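Local coordinates for protein probable exosome complex exonuclease 2 (Methanothermobacter thermautotrophicus, PDB 2WNR) that probably serves as a non-catalytic subunit of the RNA-degrading exosome and contributes to structuring the active site of its Rrp41 partner, at residues A[35-40]-A[262-267]; A[169-174]-A[178-183]; A[198-203]-A[244-249]. One frame throughout, in Å; residues are numbered along the deposited sequence.

Contact 1 of 3, residues A[35-40]-A[262-267]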
ATOM      1  N   ARG A  35      23.732  17.389 -26.524  1.00 22.53           N
ATOM      2  CA  ARG A  35      24.643  18.047 -25.591  1.00 21.20           C
ATOM      3  C   ARG A  35      25.828  17.120 -25.366  1.00 21.03           C
ATOM      4  O   ARG A  35      25.859  16.007 -25.894  1.00 20.78           O
ATOM      5  CB  ARG A  35      23.938  18.343 -24.270  1.00 20.70           C
ATOM      6  CG  ARG A  35      22.860  19.404 -24.363  1.00 19.44           C
ATOM      7  CD  ARG A  35      21.859  19.289 -23.236  1.00 18.46           C
ATOM      8  NE  ARG A  35      21.116  18.036 -23.318  1.00 20.89           N
ATOM      9  CZ  ARG A  35      20.203  17.639 -22.436  1.00 23.12           C
ATOM     10  NH1 ARG A  35      19.907  18.396 -21.390  1.00 17.06           N
ATOM     11  NH2 ARG A  35      19.590  16.467 -22.596  1.00 24.53           N
ATOM     12  N   ASP A  36      26.804  17.572 -24.588  1.00 22.15           N
ATOM     13  CA  ASP A  36      27.964  16.744 -24.277  1.00 23.58           C
ATOM     14  C   ASP A  36      27.510  15.457 -23.596  1.00 24.18           C
ATOM     15  O   ASP A  36      26.551  15.456 -22.821  1.00 25.36           O
ATOM     16  CB  ASP A  36      28.950  17.510 -23.396  1.00 24.03           C
ATOM     17  CG  ASP A  36      29.700  18.600 -24.154  1.00 27.84           C
ATOM     18  OD1 ASP A  36      29.952  19.664 -23.553  1.00 30.87           O
ATOM     19  OD2 ASP A  36      30.046  18.403 -25.344  1.00 30.99           O
ATOM     20  N   ILE A  37      28.167  14.349 -23.910  1.00 23.39           N
ATOM     21  CA  ILE A  37      27.812  13.086 -23.279  1.00 23.76           C
ATOM     22  C   ILE A  37      29.004  12.511 -22.528  1.00 24.41           C
ATOM     23  O   ILE A  37      30.132  12.532 -23.018  1.00 25.85           O
ATOM     24  CB  ILE A  37      27.228  12.067 -24.283  1.00 23.76           C
ATOM     25  CG1 ILE A  37      25.904  12.589 -24.855  1.00 23.34           C
ATOM     26  CG2 ILE A  37      26.992  10.716 -23.605  1.00 23.84           C
ATOM     27  CD1 ILE A  37      25.420  11.843 -26.061  1.00 22.39           C
ATOM     28  N   SER A  38      28.728  12.005 -21.330  1.00 24.72           N
ATOM     29  CA  SER A  38      29.736  11.447 -20.453  1.00 24.58           C
ATOM     30  C   SER A  38      29.248  10.077 -19.983  1.00 24.72           C
ATOM     31  O   SER A  38      28.151   9.954 -19.455  1.00 25.61           O
ATOM     32  CB  SER A  38      29.961  12.401 -19.274  1.00 24.65           C
ATOM     33  OG  SER A  38      30.917  11.905 -18.361  1.00 26.49           O
ATOM     34  N   ILE A  39      30.057   9.045 -20.198  1.00 24.04           N
ATOM     35  CA  ILE A  39      29.687   7.670 -19.861  1.00 23.08           C
ATOM     36  C   ILE A  39      30.778   6.979 -19.037  1.00 23.76           C
ATOM     37  O   ILE A  39      31.922   6.824 -19.496  1.00 24.91           O
ATOM     38  CB  ILE A  39      29.423   6.837 -21.133  1.00 23.12           C
ATOM     39  CG1 ILE A  39      28.378   7.516 -22.017  1.00 24.65           C
ATOM     40  CG2 ILE A  39      29.007   5.412 -20.773  1.00 21.24           C
ATOM     41  CD1 ILE A  39      28.368   7.031 -23.461  1.00 25.88           C
ATOM     42  N   GLU A  40      30.422   6.575 -17.821  1.00 23.00           N
ATOM     43  CA  GLU A  40      31.307   5.772 -16.976  1.00 22.97           C
ATOM     44  C   GLU A  40      30.629   4.459 -16.635  1.00 22.35           C
ATOM     45  O   GLU A  40      29.413   4.412 -16.477  1.00 21.91           O
ATOM     46  CB  GLU A  40      31.642   6.496 -15.678  1.00 22.47           C
ATOM     47  CG  GLU A  40      32.229   7.889 -15.842  1.00 25.68           C
ATOM     48  CD  GLU A  40      32.371   8.595 -14.501  1.00 31.24           C
ATOM     49  OE1 GLU A  40      33.374   8.338 -13.786  1.00 32.82           O
ATOM     50  OE2 GLU A  40      31.472   9.401 -14.161  1.00 29.04           O
ATOM     51  N   ILE A 262      26.282   4.915 -30.961  1.00 29.39           N
ATOM     52  CA  ILE A 262      26.726   3.534 -30.745  1.00 28.51           C
ATOM     53  C   ILE A 262      28.253   3.386 -30.738  1.00 29.56           C
ATOM     54  O   ILE A 262      28.802   2.626 -29.935  1.00 29.31           O
ATOM     55  CB  ILE A 262      26.044   2.566 -31.752  1.00 29.08           C
ATOM     56  CG1 ILE A 262      24.678   2.136 -31.199  1.00 23.80           C
ATOM     57  CG2 ILE A 262      26.940   1.351 -32.101  1.00 27.65           C
ATOM     58  CD1 ILE A 262      23.837   1.356 -32.182  1.00 21.98           C
ATOM     59  N   GLU A 263      28.941   4.111 -31.614  1.00 29.77           N
ATOM     60  CA  GLU A 263      30.393   4.062 -31.596  1.00 30.72           C
ATOM     61  C   GLU A 263      30.974   4.923 -30.478  1.00 30.48           C
ATOM     62  O   GLU A 263      32.107   4.706 -30.068  1.00 31.62           O
ATOM     63  CB  GLU A 263      31.012   4.378 -32.968  1.00 31.70           C
ATOM     64  CG  GLU A 263      31.155   5.850 -33.341  1.00 33.56           C
ATOM     65  CD  GLU A 263      32.219   6.057 -34.414  1.00 36.39           C
ATOM     66  OE1 GLU A 263      31.871   6.173 -35.613  1.00 32.27           O
ATOM     67  OE2 GLU A 263      33.416   6.078 -34.057  1.00 39.59           O
ATOM     68  N   TYR A 264      30.192   5.877 -29.975  1.00 30.15           N
ATOM     69  CA  TYR A 264      30.616   6.688 -28.830  1.00 29.36           C
ATOM     70  C   TYR A 264      30.530   5.881 -27.542  1.00 28.78           C
ATOM     71  O   TYR A 264      31.376   6.020 -26.655  1.00 29.97           O
ATOM     72  CB  TYR A 264      29.792   7.977 -28.701  1.00 29.51           C
ATOM     73  CG  TYR A 264      30.345   8.929 -27.659  1.00 30.36           C
ATOM     74  CD1 TYR A 264      31.344   9.845 -27.987  1.00 31.08           C
ATOM     75  CD2 TYR A 264      29.879   8.904 -26.344  1.00 32.94           C
ATOM     76  CE1 TYR A 264      31.868  10.713 -27.033  1.00 34.35           C
ATOM     77  CE2 TYR A 264      30.394   9.769 -25.380  1.00 36.38           C
ATOM     78  CZ  TYR A 264      31.390  10.671 -25.732  1.00 36.98           C
ATOM     79  OH  TYR A 264      31.909  11.527 -24.785  1.00 37.31           O
ATOM     80  N   LEU A 265      29.495   5.052 -27.437  1.00 27.26           N
ATOM     81  CA  LEU A 265      29.363   4.131 -26.317  1.00 26.60           C
ATOM     82  C   LEU A 265      30.475   3.081 -26.335  1.00 27.18           C
ATOM     83  O   LEU A 265      31.073   2.805 -25.291  1.00 28.05           O
ATOM     84  CB  LEU A 265      27.977   3.470 -26.299  1.00 26.01           C
ATOM     85  CG  LEU A 265      27.707   2.283 -25.362  1.00 23.10           C
ATOM     86  CD1 LEU A 265      28.139   2.555 -23.924  1.00 25.03           C
ATOM     87  CD2 LEU A 265      26.248   1.922 -25.399  1.00  9.73           C
ATOM     88  N   ASP A 266      30.759   2.521 -27.515  1.00 25.71           N
ATOM     89  CA  ASP A 266      31.796   1.493 -27.662  1.00 25.56           C
ATOM     90  C   ASP A 266      33.185   2.012 -27.295  1.00 24.86           C
ATOM     91  O   ASP A 266      33.983   1.287 -26.686  1.00 24.77           O
ATOM     92  CB  ASP A 266      31.820   0.919 -29.089  1.00 26.16           C
ATOM     93  CG  ASP A 266      30.578   0.085 -29.423  1.00 28.31           C
ATOM     94  OD1 ASP A 266      29.867  -0.359 -28.488  1.00 28.53           O
ATOM     95  OD2 ASP A 266      30.321  -0.131 -30.632  1.00 29.12           O
ATOM     96  N   LYS A 267      33.453   3.266 -27.667  1.00 24.95           N
ATOM     97  CA  LYS A 267      34.744   3.922 -27.434  1.00 25.37           C
ATOM     98  C   LYS A 267      34.959   4.297 -25.967  1.00 26.17           C
ATOM     99  O   LYS A 267      36.091   4.250 -25.469  1.00 27.14           O
ATOM    100  CB  LYS A 267      34.894   5.154 -28.335  1.00 24.49           C
ATOM    101  CG  LYS A 267      35.191   4.809 -29.796  1.00 26.96           C
ATOM    102  CD  LYS A 267      35.174   6.035 -30.703  1.00 28.55           C
ATOM    103  CE  LYS A 267      35.741   5.688 -32.073  1.00 29.48           C
ATOM    104  NZ  LYS A 267      36.064   6.885 -32.902  1.00 28.28           N
TER

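Contact 2 of 3, residues A[169-174]-A[178-183]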
ATOM      1  N   ALA A 169      28.736 -17.882 -13.153  1.00 21.97           N
ATOM      2  CA  ALA A 169      28.278 -19.028 -13.914  1.00 22.04           C
ATOM      3  C   ALA A 169      27.320 -19.844 -13.061  1.00 21.99           C
ATOM      4  O   ALA A 169      27.607 -20.154 -11.904  1.00 22.03           O
ATOM      5  CB  ALA A 169      29.449 -19.877 -14.360  1.00 22.49           C
ATOM      6  N   ALA A 170      26.168 -20.162 -13.636  1.00 21.92           N
ATOM      7  CA  ALA A 170      25.193 -21.009 -12.973  1.00 21.92           C
ATOM      8  C   ALA A 170      25.183 -22.425 -13.586  1.00 21.44           C
ATOM      9  O   ALA A 170      24.689 -22.637 -14.697  1.00 19.02           O
ATOM     10  CB  ALA A 170      23.817 -20.364 -13.024  1.00 20.94           C
ATOM     11  N   GLU A 171      25.761 -23.376 -12.857  1.00 22.79           N
ATOM     12  CA  GLU A 171      25.795 -24.783 -13.285  1.00 24.92           C
ATOM     13  C   GLU A 171      24.622 -25.557 -12.691  1.00 25.40           C
ATOM     14  O   GLU A 171      24.083 -25.182 -11.639  1.00 26.77           O
ATOM     15  CB  GLU A 171      27.127 -25.459 -12.907  1.00 24.63           C
ATOM     16  CG  GLU A 171      28.216 -25.387 -13.988  1.00 25.85           C
ATOM     17  CD  GLU A 171      29.042 -24.102 -13.954  1.00 26.90           C
ATOM     18  OE1 GLU A 171      28.537 -23.058 -13.470  1.00 30.21           O
ATOM     19  OE2 GLU A 171      30.199 -24.132 -14.427  1.00 23.25           O
ATOM     20  N   VAL A 172      24.218 -26.622 -13.380  1.00 25.09           N
ATOM     21  CA  VAL A 172      23.158 -27.499 -12.889  1.00 24.85           C
ATOM     22  C   VAL A 172      23.746 -28.834 -12.463  1.00 26.08           C
ATOM     23  O   VAL A 172      24.364 -29.550 -13.266  1.00 25.51           O
ATOM     24  CB  VAL A 172      22.039 -27.729 -13.932  1.00 24.35           C
ATOM     25  CG1 VAL A 172      20.842 -28.422 -13.286  1.00 23.36           C
ATOM     26  CG2 VAL A 172      21.611 -26.404 -14.564  1.00 24.36           C
ATOM     27  N   GLU A 173      23.516 -29.160 -11.194  1.00 27.23           N
ATOM     28  CA  GLU A 173      24.039 -30.367 -10.568  1.00 27.15           C
ATOM     29  C   GLU A 173      23.015 -30.884  -9.563  1.00 27.19           C
ATOM     30  O   GLU A 173      22.456 -30.102  -8.782  1.00 28.80           O
ATOM     31  CB  GLU A 173      25.340 -30.033  -9.850  1.00 27.40           C
ATOM     32  CG  GLU A 173      26.376 -31.117  -9.904  1.00 29.22           C
ATOM     33  CD  GLU A 173      27.357 -31.023  -8.758  1.00 32.24           C
ATOM     34  OE1 GLU A 173      26.917 -31.167  -7.598  1.00 35.26           O
ATOM     35  OE2 GLU A 173      28.563 -30.819  -9.016  1.00 32.67           O
ATOM     36  N   ASP A 174      22.773 -32.195  -9.598  1.00 26.49           N
ATOM     37  CA  ASP A 174      21.781 -32.881  -8.746  1.00 26.61           C
ATOM     38  C   ASP A 174      20.317 -32.457  -8.954  1.00 27.06           C
ATOM     39  O   ASP A 174      19.410 -33.265  -8.763  1.00 27.28           O
ATOM     40  CB  ASP A 174      22.163 -32.820  -7.253  1.00 26.06           C
ATOM     41  CG  ASP A 174      22.635 -34.176  -6.695  1.00 28.64           C
ATOM     42  OD1 ASP A 174      22.659 -34.322  -5.451  1.00 26.70           O
ATOM     43  OD2 ASP A 174      22.976 -35.097  -7.479  1.00 27.05           O
ATOM     44  N   VAL A 178      23.680 -24.615  -8.603  1.00 32.48           N
ATOM     45  CA  VAL A 178      25.014 -24.264  -8.147  1.00 33.15           C
ATOM     46  C   VAL A 178      25.415 -22.922  -8.754  1.00 33.73           C
ATOM     47  O   VAL A 178      25.405 -22.758  -9.977  1.00 33.04           O
ATOM     48  CB  VAL A 178      26.048 -25.354  -8.544  1.00 32.44           C
ATOM     49  CG1 VAL A 178      27.460 -24.959  -8.122  1.00 31.29           C
ATOM     50  CG2 VAL A 178      25.666 -26.703  -7.943  1.00 34.05           C
ATOM     51  N   ILE A 179      25.745 -21.963  -7.894  1.00 35.04           N
ATOM     52  CA  ILE A 179      26.367 -20.716  -8.344  1.00 37.08           C
ATOM     53  C   ILE A 179      27.896 -20.869  -8.316  1.00 38.13           C
ATOM     54  O   ILE A 179      28.479 -21.224  -7.290  1.00 38.72           O
ATOM     55  CB  ILE A 179      25.916 -19.496  -7.504  1.00 36.12           C
ATOM     56  CG1 ILE A 179      24.434 -19.192  -7.754  1.00 38.28           C
ATOM     57  CG2 ILE A 179      26.762 -18.278  -7.837  1.00 37.26           C
ATOM     58  CD1 ILE A 179      23.842 -18.056  -6.879  1.00 40.82           C
ATOM     59  N   ASN A 180      28.535 -20.619  -9.456  1.00 38.95           N
ATOM     60  CA  ASN A 180      29.988 -20.662  -9.552  1.00 39.99           C
ATOM     61  C   ASN A 180      30.551 -19.264  -9.807  1.00 40.71           C
ATOM     62  O   ASN A 180      30.575 -18.788 -10.946  1.00 40.36           O
ATOM     63  CB  ASN A 180      30.417 -21.644 -10.651  1.00 40.73           C
ATOM     64  CG  ASN A 180      31.914 -21.919 -10.653  1.00 40.99           C
ATOM     65  OD1 ASN A 180      32.695 -21.196 -10.037  1.00 43.61           O
ATOM     66  ND2 ASN A 180      32.318 -22.971 -11.359  1.00 39.42           N
ATOM     67  N   ARG A 181      31.006 -18.621  -8.733  1.00 41.63           N
ATOM     68  CA  ARG A 181      31.500 -17.241  -8.778  1.00 42.20           C
ATOM     69  C   ARG A 181      32.962 -17.118  -9.255  1.00 41.89           C
ATOM     70  O   ARG A 181      33.497 -16.012  -9.371  1.00 42.02           O
ATOM     71  CB  ARG A 181      31.289 -16.560  -7.415  1.00 42.28           C
ATOM     72  CG  ARG A 181      31.664 -15.081  -7.361  1.00 45.56           C
ATOM     73  CD  ARG A 181      31.136 -14.419  -6.108  1.00 51.95           C
ATOM     74  NE  ARG A 181      29.879 -13.710  -6.355  1.00 60.39           N
ATOM     75  CZ  ARG A 181      28.659 -14.216  -6.175  1.00 62.71           C
ATOM     76  NH1 ARG A 181      28.494 -15.464  -5.740  1.00 62.50           N
ATOM     77  NH2 ARG A 181      27.593 -13.463  -6.432  1.00 60.99           N
ATOM     78  N   GLU A 182      33.602 -18.248  -9.545  1.00 41.51           N
ATOM     79  CA  GLU A 182      34.950 -18.221 -10.119  1.00 42.32           C
ATOM     80  C   GLU A 182      34.907 -17.799 -11.593  1.00 41.80           C
ATOM     81  O   GLU A 182      35.669 -16.927 -12.016  1.00 41.92           O
ATOM     82  CB  GLU A 182      35.679 -19.571  -9.953  1.00 42.39           C
ATOM     83  CG  GLU A 182      35.553 -20.255  -8.572  1.00 43.72           C
ATOM     84  CD  GLU A 182      35.846 -19.336  -7.388  1.00 44.24           C
ATOM     85  OE1 GLU A 182      36.962 -19.423  -6.834  1.00 44.71           O
ATOM     86  OE2 GLU A 182      34.962 -18.538  -7.005  1.00 42.11           O
ATOM     87  N   LYS A 183      34.007 -18.414 -12.358  1.00 41.11           N
ATOM     88  CA  LYS A 183      33.832 -18.091 -13.774  1.00 40.00           C
ATOM     89  C   LYS A 183      32.787 -16.981 -13.955  1.00 38.31           C
ATOM     90  O   LYS A 183      31.591 -17.253 -14.085  1.00 37.47           O
ATOM     91  CB  LYS A 183      33.448 -19.353 -14.562  1.00 40.64           C
ATOM     92  CG  LYS A 183      33.461 -19.209 -16.089  1.00 42.73           C
ATOM     93  CD  LYS A 183      33.100 -20.538 -16.757  1.00 45.70           C
ATOM     94  CE  LYS A 183      33.381 -20.534 -18.255  1.00 45.77           C
ATOM     95  NZ  LYS A 183      33.510 -21.927 -18.787  1.00 45.80           N
TER

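Contact 3 of 3, residues A[198-203]-A[244-249]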
ATOM      1  N   PHE A 198      13.141  13.788 -29.563  1.00 22.11           N
ATOM      2  CA  PHE A 198      12.972  15.075 -30.232  1.00 22.01           C
ATOM      3  C   PHE A 198      11.842  15.855 -29.590  1.00 22.28           C
ATOM      4  O   PHE A 198      10.884  15.270 -29.100  1.00 23.52           O
ATOM      5  CB  PHE A 198      12.635  14.863 -31.708  1.00 22.37           C
ATOM      6  CG  PHE A 198      13.660  14.076 -32.455  1.00 22.23           C
ATOM      7  CD1 PHE A 198      14.601  14.718 -33.237  1.00 18.85           C
ATOM      8  CD2 PHE A 198      13.685  12.688 -32.379  1.00 22.59           C
ATOM      9  CE1 PHE A 198      15.560  13.988 -33.933  1.00 22.96           C
ATOM     10  CE2 PHE A 198      14.640  11.949 -33.072  1.00 21.42           C
ATOM     11  CZ  PHE A 198      15.577  12.595 -33.849  1.00 20.18           C
ATOM     12  N   ALA A 199      11.941  17.174 -29.617  1.00 21.34           N
ATOM     13  CA  ALA A 199      10.887  18.027 -29.099  1.00 21.63           C
ATOM     14  C   ALA A 199      10.355  18.944 -30.192  1.00 22.43           C
ATOM     15  O   ALA A 199      11.128  19.633 -30.857  1.00 23.07           O
ATOM     16  CB  ALA A 199      11.400  18.843 -27.922  1.00 21.81           C
ATOM     17  N   LYS A 200       9.036  18.940 -30.380  1.00 23.00           N
ATOM     18  CA  LYS A 200       8.391  19.875 -31.304  1.00 22.77           C
ATOM     19  C   LYS A 200       8.235  21.244 -30.652  1.00 23.38           C
ATOM     20  O   LYS A 200       7.472  21.411 -29.694  1.00 23.81           O
ATOM     21  CB  LYS A 200       7.031  19.345 -31.758  1.00 23.40           C
ATOM     22  CG  LYS A 200       6.225  20.296 -32.655  1.00 22.90           C
ATOM     23  CD  LYS A 200       6.628  20.205 -34.119  1.00 22.94           C
ATOM     24  CE  LYS A 200       5.772  21.115 -34.986  1.00 22.04           C
ATOM     25  NZ  LYS A 200       4.369  20.656 -35.152  1.00 22.27           N
ATOM     26  N   ILE A 201       8.983  22.210 -31.169  1.00 23.23           N
ATOM     27  CA  ILE A 201       8.878  23.592 -30.745  1.00 23.09           C
ATOM     28  C   ILE A 201       8.691  24.401 -32.014  1.00 23.91           C
ATOM     29  O   ILE A 201       9.408  24.187 -33.002  1.00 24.18           O
ATOM     30  CB  ILE A 201      10.128  24.066 -29.958  1.00 22.82           C
ATOM     31  CG1 ILE A 201      10.302  23.235 -28.683  1.00 23.77           C
ATOM     32  CG2 ILE A 201       9.994  25.539 -29.585  1.00 23.01           C
ATOM     33  CD1 ILE A 201      11.726  23.126 -28.173  1.00 23.22           C
ATOM     34  N   GLY A 202       7.725  25.321 -31.986  1.00 23.93           N
ATOM     35  CA  GLY A 202       7.362  26.097 -33.160  1.00 22.94           C
ATOM     36  C   GLY A 202       7.032  25.145 -34.285  1.00 22.96           C
ATOM     37  O   GLY A 202       6.218  24.241 -34.113  1.00 22.64           O
ATOM     38  N   ASN A 203       7.686  25.334 -35.428  1.00 23.54           N
ATOM     39  CA  ASN A 203       7.498  24.457 -36.590  1.00 23.72           C
ATOM     40  C   ASN A 203       8.630  23.443 -36.748  1.00 23.85           C
ATOM     41  O   ASN A 203       8.773  22.816 -37.797  1.00 24.80           O
ATOM     42  CB  ASN A 203       7.390  25.294 -37.869  1.00 23.37           C
ATOM     43  CG  ASN A 203       6.288  26.336 -37.803  1.00 25.07           C
ATOM     44  OD1 ASN A 203       6.469  27.455 -38.268  1.00 27.59           O
ATOM     45  ND2 ASN A 203       5.139  25.973 -37.236  1.00 26.33           N
ATOM     46  N   ARG A 244       2.483  14.149 -39.633  1.00 22.34           N
ATOM     47  CA  ARG A 244       3.142  13.046 -40.324  1.00 22.58           C
ATOM     48  C   ARG A 244       4.608  13.382 -40.661  1.00 22.97           C
ATOM     49  O   ARG A 244       5.497  12.558 -40.453  1.00 23.80           O
ATOM     50  CB  ARG A 244       2.362  12.677 -41.590  1.00 22.47           C
ATOM     51  CG  ARG A 244       2.830  11.396 -42.258  1.00 21.24           C
ATOM     52  CD  ARG A 244       2.023  11.102 -43.509  1.00 20.68           C
ATOM     53  NE  ARG A 244       2.562   9.958 -44.239  1.00 21.99           N
ATOM     54  CZ  ARG A 244       3.544  10.025 -45.135  1.00 22.16           C
ATOM     55  NH1 ARG A 244       4.121  11.185 -45.429  1.00 20.79           N
ATOM     56  NH2 ARG A 244       3.960   8.922 -45.735  1.00 20.35           N
ATOM     57  N   ASP A 245       4.852  14.592 -41.166  1.00 22.83           N
ATOM     58  CA  ASP A 245       6.201  15.007 -41.551  1.00 23.55           C
ATOM     59  C   ASP A 245       7.125  15.041 -40.348  1.00 23.73           C
ATOM     60  O   ASP A 245       8.269  14.598 -40.440  1.00 25.02           O
ATOM     61  CB  ASP A 245       6.200  16.367 -42.264  1.00 23.46           C
ATOM     62  CG  ASP A 245       5.637  16.294 -43.681  1.00 27.26           C
ATOM     63  OD1 ASP A 245       5.285  15.182 -44.159  1.00 27.00           O
ATOM     64  OD2 ASP A 245       5.544  17.366 -44.324  1.00 30.67           O
ATOM     65  N   ASP A 246       6.622  15.556 -39.225  1.00 23.38           N
ATOM     66  CA  ASP A 246       7.384  15.606 -37.975  1.00 22.35           C
ATOM     67  C   ASP A 246       7.859  14.220 -37.567  1.00 21.77           C
ATOM     68  O   ASP A 246       9.015  14.042 -37.202  1.00 22.36           O
ATOM     69  CB  ASP A 246       6.556  16.212 -36.845  1.00 22.17           C
ATOM     70  CG  ASP A 246       6.267  17.683 -37.045  1.00 23.24           C
ATOM     71  OD1 ASP A 246       6.967  18.346 -37.833  1.00 27.85           O
ATOM     72  OD2 ASP A 246       5.325  18.186 -36.406  1.00 23.71           O
ATOM     73  N   VAL A 247       6.969  13.237 -37.651  1.00 21.84           N
ATOM     74  CA  VAL A 247       7.291  11.887 -37.232  1.00 21.07           C
ATOM     75  C   VAL A 247       8.338  11.259 -38.136  1.00 21.68           C
ATOM     76  O   VAL A 247       9.343  10.726 -37.650  1.00 21.27           O
ATOM     77  CB  VAL A 247       6.040  11.022 -37.171  1.00 21.54           C
ATOM     78  CG1 VAL A 247       6.398   9.546 -36.979  1.00 19.41           C
ATOM     79  CG2 VAL A 247       5.134  11.518 -36.048  1.00 21.27           C
ATOM     80  N   LEU A 248       8.114  11.347 -39.444  1.00 21.61           N
ATOM     81  CA  LEU A 248       9.017  10.748 -40.424  1.00 21.65           C
ATOM     82  C   LEU A 248      10.381  11.434 -40.458  1.00 22.02           C
ATOM     83  O   LEU A 248      11.402  10.783 -40.704  1.00 22.75           O
ATOM     84  CB  LEU A 248       8.377  10.740 -41.811  1.00 21.12           C
ATOM     85  CG  LEU A 248       7.104   9.902 -41.980  1.00 22.92           C
ATOM     86  CD1 LEU A 248       6.649   9.985 -43.423  1.00 22.73           C
ATOM     87  CD2 LEU A 248       7.291   8.435 -41.571  1.00 20.47           C
ATOM     88  N   LYS A 249      10.388  12.742 -40.208  1.00 22.00           N
ATOM     89  CA  LYS A 249      11.627  13.505 -40.106  1.00 22.34           C
ATOM     90  C   LYS A 249      12.432  13.025 -38.900  1.00 21.79           C
ATOM     91  O   LYS A 249      13.632  12.779 -39.007  1.00 21.67           O
ATOM     92  CB  LYS A 249      11.334  15.009 -40.018  1.00 22.91           C
ATOM     93  CG  LYS A 249      12.570  15.900 -40.035  1.00 24.92           C
ATOM     94  CD  LYS A 249      12.224  17.353 -40.349  1.00 26.81           C
ATOM     95  CE  LYS A 249      13.464  18.244 -40.209  1.00 26.90           C
ATOM     96  NZ  LYS A 249      13.278  19.584 -40.836  1.00 26.59           N
TER

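Contact 1 of 3, residues A[35-40]-A[262-267]
I37 and I39 of strand 37-41 pack against Y264 and the end of L265 on the C-terminal helix 244-268, so that in this RNase PH fold the end of the chain packs back against a strand near its beginning. The two short segments run at 41°, with axes 9.3 Å apart. The enclosed side is that of L265, which is buried and covered by V159, A160 and L163 of helix 150-164; I39 CG2 meets its CD1 only in a looser touch, at 4.3 Å. I37 adds to this apolar layer, touching L156 of helix 150-164 and L261, a turn earlier on helix 244-268. The solvent side belongs to Y264, an exposed residue, and beyond it K267 NZ and E263 OE2 form a salt bridge on the helix surface. With CG anti to the backbone N (chi1 -171°), the tyrosine is carried across to the strand, and the nearest approaches within the pair are to its ring. I37 CG2 comes to 4.0 Å from CE2 of Y264, while I39 CD1 sits at the ring edge, 3.8 Å from CD2. One polar bond joins the segments: Y264 OH donates to I37 O over 2.7 Å, tilted 30° from the plane of that carbonyl.

Contact 2 of 3, residues A[169-174]-A[178-183]
The carboxylate of E171 and the amide of N180 are the flat side-chain groups here, reaching toward each other at a slant from neighbouring strands, their planes 33° apart. Their approach is loose: E171 OE1 is 3.7 Å from N180 CB, and E171 OE2 stays 3.9 Å from N180 ND2, too far for a hydrogen bond. The bend of the glutamate at chi2 (85°) folds its chain back along the strand toward the asparagine. Both belong to the beta hairpin of strands 166-173 and 176-180, and they share a face with A169 and V178; A170 and I179 take the other face, where A170 meets I128. In the antiparallel register, A169-N180 and E171-V178 are hydrogen-bonded pairs flanking the non-hydrogen-bonded pair A170-I179. The straightest bond runs from N180 N to A169 O, 2.7 Å long at 160°. A169 N is shared weakly between N180 O and K183 O, the second at 3.1 Å, where the chain turns its corner. N180 OD1 accepts from E182 N in an Asx turn that shapes this corner. With K183 NZ 5.9 Å from E171 OE2, attraction between these charges is likely to be only long-range; cohesion of the two strands rests mainly on backbone bonds.

Contact 3 of 3, residues A[198-203]-A[244-249]
K200 and D246 form the one side-chain bond between segments 198-203 and 244-249, joining strand 193-201 to the first turns of helix 244-268 in the second domain of the RNase PH fold, where this helix packs on a four-stranded antiparallel sheet. The lysine's CG points opposite its own amide nitrogen (chi1 176°), and bends at chi2 and chi4 then make its chain cross the aspartate at about a right angle. The acceptor, OD2 of D246, also takes part in a hydrogen bond with a residue just beyond the two segments, so two bonds hold this oxygen. Replacing the lysine by alanine is likely to leave the D246 carboxylate without its opposite charge and this end of the helix without its ionic tie to the strand. Backbone groups are served separately: K200 pairs with T218 and A219, D246 N donates to T243 OG1, and N203 N, past the strand end, is taken up by N21 OD1. Within the helix, K249 N reaches D245 O at 2.8 Å. R244 turns to another subunit, its NE in a salt bridge with an acidic side chain of that chain. Deeper along the helix, F198 packs on A250, I253 and A254. The bond at the centre of the contact is both a hydrogen bond and a salt bridge: K200 NZ donates to D246 OD2 over 2.9 Å, meeting the oxygen on its syn side, 18° out of the carboxylate plane.

Overall arrangement
Contacts 1 and 3 share helix 244-268: contact 3 ties its beginning to the second-domain sheet, and contact 1 lays its end against the strand near the start of the chain. Their centres are 25 Å apart and their nearest atoms about 10 Å. Both contact 2 and contact 3 fall within the long loop of sequence closed by contact 1, in series. The hairpin of contact 2 is peripheral, its centre 51 Å from that of contact 3 on the opposite side of the chain's centre and 34 Å from that of contact 1. No catalytic residue or ligand is known at these contacts; the subunit is predicted to be non-catalytic. Of the three, contact 3 alone adjoins another protein chain.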